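PDB 6SBF: MstE from Scytonema sp. PCC 10023, which cyclises linear isoprenoid precursors into complex polycyclic scaffolds as a monodomain class II terpene cyclase, probably in the biosynthesis of merosterols. Local coordinates for residues S307-I313 against E340-D346; F150-R156 against S168-C173; T67-L72 against V357-K362. The protein carries 1 engineered substitution. One frame throughout, in Å; residues are numbered along the deposited sequence.

Interaction 1: residues S307-I313 against E340-D346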
# COMPACT_ATOMS: atom_id res chain seq x y z
N SER A 307 4.26 9.59 10.39
CA SER A 307 3.55 8.31 10.28
C SER A 307 2.05 8.52 10.24
O SER A 307 1.49 9.20 11.14
CB SER A 307 3.89 7.45 11.39
OG SER A 307 5.29 7.25 11.43
N SER A 308 1.42 7.89 9.27
CA SER A 308 -0.05 7.89 9.17
C SER A 308 -0.57 6.67 8.46
O SER A 308 -1.71 6.67 8.00
CB SER A 308 -0.59 9.21 8.60
OG SER A 308 -0.05 9.45 7.30
N ALA A 309 0.24 5.62 8.31
CA ALA A 309 -0.19 4.38 7.65
C ALA A 309 -0.90 3.50 8.66
O ALA A 309 -0.30 2.69 9.31
CB ALA A 309 0.96 3.69 7.00
N TYR A 310 -2.22 3.73 8.78
CA TYR A 310 -3.05 3.10 9.82
C TYR A 310 -3.57 1.77 9.37
O TYR A 310 -4.40 1.70 8.43
CB TYR A 310 -4.14 4.03 10.33
CG TYR A 310 -3.64 5.22 11.08
CD1 TYR A 310 -2.89 5.09 12.23
CD2 TYR A 310 -3.87 6.51 10.67
CE1 TYR A 310 -2.39 6.20 12.91
CE2 TYR A 310 -3.41 7.62 11.32
CZ TYR A 310 -2.66 7.48 12.48
OH TYR A 310 -2.19 8.59 13.10
N LEU A 311 -3.07 0.72 10.02
CA LEU A 311 -3.35 -0.70 9.75
C LEU A 311 -4.31 -1.16 10.86
O LEU A 311 -3.95 -1.10 12.07
CB LEU A 311 -2.05 -1.48 9.77
CG LEU A 311 -2.13 -2.96 9.49
CD1 LEU A 311 -2.51 -3.20 8.06
CD2 LEU A 311 -0.78 -3.60 9.82
N ARG A 312 -5.44 -1.67 10.48
CA ARG A 312 -6.41 -2.13 11.46
C ARG A 312 -6.39 -3.62 11.56
O ARG A 312 -6.09 -4.34 10.59
CB ARG A 312 -7.67 -1.38 11.20
CG ARG A 312 -8.36 -1.94 10.04
CD ARG A 312 -9.39 -0.81 9.76
NE ARG A 312 -10.09 -1.19 8.60
CZ ARG A 312 -11.11 -0.55 7.89
NH1 ARG A 312 -11.56 -1.20 6.85
NH2 ARG A 312 -11.63 0.61 8.18
N ILE A 313 -6.69 -4.09 12.78
CA ILE A 313 -6.75 -5.52 13.06
C ILE A 313 -8.21 -5.81 13.40
O ILE A 313 -8.64 -5.73 14.55
CB ILE A 313 -5.82 -5.90 14.19
CG1 ILE A 313 -4.39 -5.39 13.94
CG2 ILE A 313 -5.94 -7.41 14.35
CD1 ILE A 313 -3.76 -5.78 12.57
N GLU A 340 -7.15 -7.04 18.51
CA GLU A 340 -8.42 -7.10 17.78
C GLU A 340 -9.22 -5.85 18.13
O GLU A 340 -9.35 -5.52 19.32
CB GLU A 340 -9.22 -8.36 18.07
CG GLU A 340 -8.49 -9.63 17.69
CD GLU A 340 -7.49 -10.15 18.71
OE1 GLU A 340 -6.80 -11.09 18.35
OE2 GLU A 340 -7.35 -9.59 19.83
N GLY A 341 -9.71 -5.20 17.09
CA GLY A 341 -10.45 -3.95 17.20
C GLY A 341 -9.58 -2.76 17.39
O GLY A 341 -10.12 -1.68 17.65
N SER A 342 -8.28 -2.89 17.15
CA SER A 342 -7.34 -1.76 17.28
C SER A 342 -6.61 -1.46 15.97
O SER A 342 -6.68 -2.29 15.04
CB SER A 342 -6.38 -2.01 18.41
OG SER A 342 -5.28 -2.77 17.94
N ILE A 343 -6.02 -0.29 15.98
CA ILE A 343 -5.26 0.24 14.85
C ILE A 343 -3.83 0.44 15.31
O ILE A 343 -3.58 1.08 16.34
CB ILE A 343 -5.91 1.54 14.35
CG1 ILE A 343 -7.33 1.31 13.88
CG2 ILE A 343 -5.08 2.20 13.28
CD1 ILE A 343 -8.07 2.59 13.51
N ILE A 344 -2.91 -0.02 14.48
CA ILE A 344 -1.46 0.27 14.64
C ILE A 344 -0.97 1.15 13.50
O ILE A 344 -1.65 1.32 12.51
CB ILE A 344 -0.70 -1.05 14.81
CG1 ILE A 344 -0.68 -1.90 13.54
CG2 ILE A 344 -1.21 -1.81 16.02
CD1 ILE A 344 0.40 -2.93 13.61
N PHE A 345 0.23 1.66 13.66
CA PHE A 345 0.83 2.51 12.62
C PHE A 345 2.31 2.16 12.44
O PHE A 345 2.90 1.35 13.16
CB PHE A 345 0.61 4.00 12.92
CG PHE A 345 1.32 4.50 14.15
CD1 PHE A 345 2.53 5.11 14.10
CD2 PHE A 345 0.64 4.48 15.37
CE1 PHE A 345 3.16 5.59 15.23
CE2 PHE A 345 1.28 4.97 16.51
CZ PHE A 345 2.51 5.54 16.42
N ASP A 346 2.86 2.79 11.43
CA ASP A 346 4.26 2.60 11.02
C ASP A 346 5.16 3.47 11.89
O ASP A 346 5.46 4.62 11.55
CB ASP A 346 4.42 2.92 9.55
CG ASP A 346 3.93 4.31 9.13
OD1 ASP A 346 2.85 4.79 9.57
OD2 ASP A 346 4.63 4.92 8.26

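Interaction 2: residues F150-R156 against S168-C173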
# COMPACT_ATOMS: atom_id res chain seq x y z
N PHE A 150 -5.17 -14.63 3.89
CA PHE A 150 -4.66 -15.81 4.59
C PHE A 150 -5.48 -17.04 4.27
O PHE A 150 -6.70 -16.96 4.07
CB PHE A 150 -4.81 -15.62 6.09
CG PHE A 150 -3.91 -14.60 6.71
CD1 PHE A 150 -2.53 -14.75 6.69
CD2 PHE A 150 -4.44 -13.46 7.30
CE1 PHE A 150 -1.72 -13.81 7.28
CE2 PHE A 150 -3.61 -12.50 7.86
CZ PHE A 150 -2.25 -12.70 7.88
N ALA A 151 -4.83 -18.19 4.28
CA ALA A 151 -5.46 -19.51 4.39
C ALA A 151 -5.72 -19.78 5.87
O ALA A 151 -4.80 -19.56 6.72
CB ALA A 151 -4.55 -20.55 3.81
N GLU A 152 -6.90 -20.29 6.15
CA GLU A 152 -7.38 -20.41 7.53
C GLU A 152 -6.42 -21.23 8.40
O GLU A 152 -6.14 -20.80 9.55
CB GLU A 152 -8.77 -21.06 7.51
CG GLU A 152 -9.40 -21.13 8.88
CD GLU A 152 -10.88 -21.43 8.96
OE1 GLU A 152 -11.41 -21.57 10.08
OE2 GLU A 152 -11.51 -21.49 7.90
N GLU A 153 -5.98 -22.38 7.93
CA GLU A 153 -5.22 -23.30 8.82
C GLU A 153 -3.86 -22.65 9.06
O GLU A 153 -3.37 -22.74 10.21
CB GLU A 153 -5.22 -24.71 8.22
CG GLU A 153 -6.61 -25.38 8.30
CD GLU A 153 -7.39 -25.33 9.63
OE1 GLU A 153 -8.60 -25.02 9.59
OE2 GLU A 153 -6.80 -25.63 10.70
N SER A 154 -3.33 -21.89 8.10
CA SER A 154 -2.02 -21.22 8.24
C SER A 154 -2.06 -20.22 9.39
O SER A 154 -1.11 -20.21 10.22
CB SER A 154 -1.58 -20.59 6.97
OG SER A 154 -1.48 -21.58 6.00
N ILE A 155 -3.04 -19.34 9.38
CA ILE A 155 -3.11 -18.22 10.36
C ILE A 155 -3.61 -18.77 11.70
O ILE A 155 -3.13 -18.31 12.73
CB ILE A 155 -3.91 -17.03 9.79
CG1 ILE A 155 -3.82 -15.82 10.75
CG2 ILE A 155 -5.38 -17.36 9.45
CD1 ILE A 155 -2.43 -15.31 10.99
N ARG A 156 -4.49 -19.76 11.71
CA ARG A 156 -4.80 -20.47 12.97
C ARG A 156 -3.54 -21.10 13.61
O ARG A 156 -3.44 -21.08 14.87
CB ARG A 156 -5.86 -21.54 12.73
CG ARG A 156 -7.28 -20.98 12.72
CD ARG A 156 -8.31 -22.11 12.69
NE ARG A 156 -9.68 -21.68 12.43
CZ ARG A 156 -10.46 -21.06 13.30
NH1 ARG A 156 -11.70 -20.73 12.97
NH2 ARG A 156 -9.98 -20.74 14.50
N SER A 168 -14.83 -17.81 14.39
CA SER A 168 -14.73 -17.78 12.90
C SER A 168 -13.44 -17.05 12.53
O SER A 168 -13.17 -16.01 13.11
CB SER A 168 -15.90 -17.09 12.29
OG SER A 168 -15.72 -16.92 10.86
N PHE A 169 -12.72 -17.57 11.54
CA PHE A 169 -11.67 -16.79 10.83
C PHE A 169 -12.12 -16.32 9.44
O PHE A 169 -11.29 -15.91 8.61
CB PHE A 169 -10.37 -17.57 10.78
CG PHE A 169 -9.57 -17.44 12.06
CD1 PHE A 169 -10.08 -17.74 13.30
CD2 PHE A 169 -8.32 -16.92 12.03
CE1 PHE A 169 -9.30 -17.61 14.44
CE2 PHE A 169 -7.53 -16.78 13.15
CZ PHE A 169 -8.03 -17.11 14.36
N GLN A 170 -13.41 -16.32 9.16
CA GLN A 170 -13.93 -16.00 7.80
C GLN A 170 -13.71 -14.53 7.46
O GLN A 170 -13.77 -14.19 6.25
CB GLN A 170 -15.40 -16.40 7.70
CG GLN A 170 -15.55 -17.90 7.68
CD GLN A 170 -14.61 -18.51 6.65
OE1 GLN A 170 -14.71 -18.25 5.44
NE2 GLN A 170 -13.71 -19.34 7.11
N GLY A 171 -13.50 -13.65 8.44
CA GLY A 171 -13.07 -12.27 8.16
C GLY A 171 -11.66 -12.23 7.60
O GLY A 171 -11.47 -11.72 6.47
N TRP A 172 -10.71 -12.80 8.33
CA TRP A 172 -9.31 -12.76 7.89
C TRP A 172 -9.05 -13.62 6.65
O TRP A 172 -8.02 -13.40 5.99
CB TRP A 172 -8.43 -13.24 9.03
CG TRP A 172 -8.31 -12.28 10.16
CD1 TRP A 172 -8.90 -11.06 10.31
CD2 TRP A 172 -7.56 -12.52 11.36
NE1 TRP A 172 -8.55 -10.52 11.51
CE2 TRP A 172 -7.71 -11.38 12.16
CE3 TRP A 172 -6.75 -13.56 11.77
CZ2 TRP A 172 -7.07 -11.24 13.38
CZ3 TRP A 172 -6.14 -13.43 12.99
CH2 TRP A 172 -6.30 -12.30 13.79
N CYS A 173 -9.92 -14.57 6.33
CA CYS A 173 -9.70 -15.59 5.28
C CYS A 173 -10.70 -15.42 4.13
O CYS A 173 -10.75 -16.29 3.26
CB CYS A 173 -9.70 -17.00 5.83
SG CYS A 173 -8.46 -17.23 7.12
O HOH W 1 -13.64 -19.79 10.01

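Interaction 3: residues T67-L72 against V357-K362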
# COMPACT_ATOMS: atom_id res chain seq x y z
N THR A 67 9.01 -1.64 -3.91
CA THR A 67 8.11 -1.35 -5.04
C THR A 67 7.92 0.17 -5.13
O THR A 67 7.91 0.74 -6.26
CB THR A 67 6.79 -2.12 -4.86
OG1 THR A 67 7.03 -3.52 -4.87
CG2 THR A 67 5.80 -1.78 -5.97
N MET A 68 7.70 0.85 -4.01
CA MET A 68 7.50 2.32 -4.03
C MET A 68 8.69 2.99 -4.69
O MET A 68 8.54 3.96 -5.43
CB MET A 68 7.28 2.87 -2.63
CG MET A 68 5.99 2.51 -1.96
SD MET A 68 4.54 3.14 -2.80
CE MET A 68 3.75 1.64 -3.31
N LEU A 69 9.90 2.53 -4.37
CA LEU A 69 11.14 3.20 -4.87
C LEU A 69 11.50 2.78 -6.29
O LEU A 69 12.44 3.37 -6.85
CB LEU A 69 12.28 2.91 -3.89
CG LEU A 69 12.15 3.56 -2.52
CD1 LEU A 69 13.30 3.15 -1.64
CD2 LEU A 69 12.17 5.05 -2.62
N ALA A 70 10.81 1.82 -6.86
CA ALA A 70 11.12 1.34 -8.22
C ALA A 70 10.87 2.42 -9.28
O ALA A 70 11.37 2.27 -10.38
CB ALA A 70 10.31 0.09 -8.54
N THR A 71 10.13 3.49 -8.96
CA THR A 71 9.89 4.63 -9.89
C THR A 71 11.14 5.52 -10.01
O THR A 71 11.23 6.34 -10.94
CB THR A 71 8.68 5.47 -9.48
OG1 THR A 71 7.53 4.65 -9.23
CG2 THR A 71 8.32 6.42 -10.58
N LEU A 72 12.08 5.41 -9.09
CA LEU A 72 13.25 6.30 -9.20
C LEU A 72 14.27 5.80 -10.23
O LEU A 72 14.51 4.61 -10.37
CB LEU A 72 13.97 6.38 -7.87
CG LEU A 72 13.24 7.28 -6.92
CD1 LEU A 72 13.42 6.86 -5.53
CD2 LEU A 72 13.42 8.74 -7.12
N VAL A 357 6.99 9.58 -1.14
CA VAL A 357 8.03 9.89 -2.16
C VAL A 357 7.58 9.27 -3.50
O VAL A 357 7.74 9.91 -4.56
CB VAL A 357 9.43 9.50 -1.67
CG1 VAL A 357 9.54 8.05 -1.69
CG2 VAL A 357 10.45 10.22 -2.51
N ASN A 358 6.98 8.09 -3.50
CA ASN A 358 6.48 7.50 -4.75
C ASN A 358 5.46 8.43 -5.43
O ASN A 358 5.51 8.67 -6.65
CB ASN A 358 5.95 6.13 -4.48
CG ASN A 358 5.20 5.55 -5.64
OD1 ASN A 358 4.05 5.89 -5.85
ND2 ASN A 358 5.84 4.64 -6.36
N SER A 359 4.52 8.95 -4.64
CA SER A 359 3.44 9.79 -5.23
C SER A 359 4.08 11.04 -5.83
O SER A 359 3.60 11.52 -6.86
CB SER A 359 2.36 10.09 -4.20
OG SER A 359 2.78 11.04 -3.18
N LEU A 360 5.09 11.62 -5.18
CA LEU A 360 5.71 12.88 -5.66
C LEU A 360 6.52 12.61 -6.96
O LEU A 360 6.47 13.43 -7.86
CB LEU A 360 6.61 13.46 -4.58
CG LEU A 360 5.92 13.98 -3.33
CD1 LEU A 360 6.96 14.48 -2.33
CD2 LEU A 360 4.94 15.09 -3.68
N VAL A 361 7.22 11.49 -7.00
CA VAL A 361 7.93 11.10 -8.24
C VAL A 361 6.94 10.95 -9.40
O VAL A 361 7.18 11.48 -10.51
CB VAL A 361 8.77 9.83 -8.01
CG1 VAL A 361 9.38 9.36 -9.31
CG2 VAL A 361 9.88 10.05 -7.02
N LYS A 362 5.84 10.27 -9.16
CA LYS A 362 4.86 10.02 -10.24
C LYS A 362 4.17 11.33 -10.62
O LYS A 362 3.83 11.48 -11.79
CB LYS A 362 3.90 8.94 -9.79
CG LYS A 362 4.48 7.55 -9.58
CD LYS A 362 3.53 6.47 -9.08
CE LYS A 362 2.26 6.35 -9.86
NZ LYS A 362 2.58 5.68 -11.14

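Interaction 1: residues S307-I313 against E340-D346
Leu311 and Ile344 form a hydrogen-bonded antiparallel pair where strands 311-313 and 342-344 meet, at one side of a small mixed sheet in this alpha6-alpha6 barrel protein. Leu311 N lies 2.9 Å from Ile344 O, and Ile344 N answers with 2.8 Å to Leu311 O. Their side chains run alongside each other in the same direction, Leu311 CD2 against Ile344 CD1 at 4.0 Å, on a face where Phe50 of strand 47-50 packs against Ile344 and Ile313. On the face that carries Ile343, its CG2, anti to the backbone N (chi1 -61°, measured to CG1), reaches across Tyr310 at about a right angle, 3.6 Å from Tyr310 CB. Phe345 lies side by side with Tyr310, pointing the same way, its CB 3.7 Å from Tyr310 CE1, while Tyr310 OH is taken by His260. Looseness is confined to two partly exposed side chains: the Phe345 ring, which touches Ser307 CB lightly through CD1, and Glu340, which turns its carboxylate away to Arg338. The backbone beside Glu340 is held, Gly341 N donating to Ile313 O at 2.8 Å. The opposite end is tightly bonded: Asp346 OD2 is hydrogen-bonded to Thr352 OG1, Ser307 OG donates to Asp346 O at 2.6 Å, and Ala309 N reaches Asp346 OD1 at 3.0 Å from above the carboxylate plane.

Interaction 2: residues F150-R156 against S168-C173
Glu152 OE1 is gripped by three donors, two of them from the one guanidinium of Arg156: NE at 2.9 Å, NH1 at 3.0 Å, and a water that carries the link on to Phe169 N and Gln170 NE2. The two nitrogens make a side-on salt bridge spaced i to i+4 in the first turn of helix 152-158, whose N-cap position is Ala151, and this part of the helix packs against loop 168-173. NE approaches the lone pair of OE1 that points away from the other oxygen, and both nitrogens hold the carboxylate oxygen close to the guanidinium plane, which should fix the rotation of the arginine head. NH1 has a second acceptor in Val167 O. Arg156, extended from CG to NE, thereby lies over Phe169. Its CG sits 4.0 Å above the ring centre, only 2° off the normal, in a CH-pi contact. The guanidinium is tilted by 48° to the ring, too much for a stack, and brings NH2 within 3.2 Å of Phe169 CE1. Ile155 fills the inner side: CG1, anti to the backbone N (chi1 -173°), points at Trp172 CE3 from 3.8 Å, while CG2 reaches both Phe169 CD2 and Cys173 SG. Trp172 in turn gives its NE1 to Pro314 O. On the loop side, Ser168 OG accepts from Gln170 N in an ST turn that starts the segment. Phe150 N and Trp172 O are buried by the contact with no partner in the model. Beside them Cys173 SG, turned toward the helix start, rests 3.4 Å from Glu152 CA.

Interaction 3: residues T67-L72 against V357-K362
Asn358 reaches from helix 350-363 to the end of helix 59-69 and gives its ND2 to the backbone carbonyl Met68 O at 2.9 Å. The bond is nearly straight, 171° at the hydrogen, and lies on a lone pair in the carbonyl plane and close to the amide plane as well, which should help hold the rotation of the Asn358 amide. CG of Asn358 is anti to the backbone N (chi1 170°), which carries the amide out toward this carbonyl. Asn358 OD1 takes a weak hydrogen bond from Arg273 NH1, and Met68 SD lies 3.7 Å from Asn358 CB. Thr71, in the type I turn from Leu69 to Leu72, slides past Val361 in the opposite direction, its methyl CG2 facing Val361 CG1; Thr71 is modelled in two conformers, and the very close approach of these carbons is doubtful. Thr71 OG1 stands near Asn358 ND2, but at a poor angle for a hydrogen bond. The other branch of Val361, CG2, meets Leu72 CD2 at 3.8 Å. Side chains from helices 109-121, 265-275 and 18-37 pack round the pair. The end of helix 59-69 and its turn thus pack on helix 350-363, 285 residues away in sequence, within the alpha6-alpha6 barrel.

Overall arrangement
Interaction 3 joins an early helix, 59-69, to the last, 350-363, and interactions 1 and 2 are both nested in the 284-residue span it closes. Interaction 2 is complete before interaction 1 opens. Their centres are 19 Å apart, and they touch where Ile313 CG2 packs on Trp172 CZ2 at 4.1 Å, so the small sheet and the loop after helix 152-158 pack against each other at that point. Interaction 3 lies about 23 Å from interaction 1 and 33 Å from interaction 2 between centres. Strand 342-344 is followed in the chain by helix 350-363. Interaction 3 thus joins early and late helices of the barrel, while interactions 1 and 2 tie sheet and loop together across the chain's centre from it.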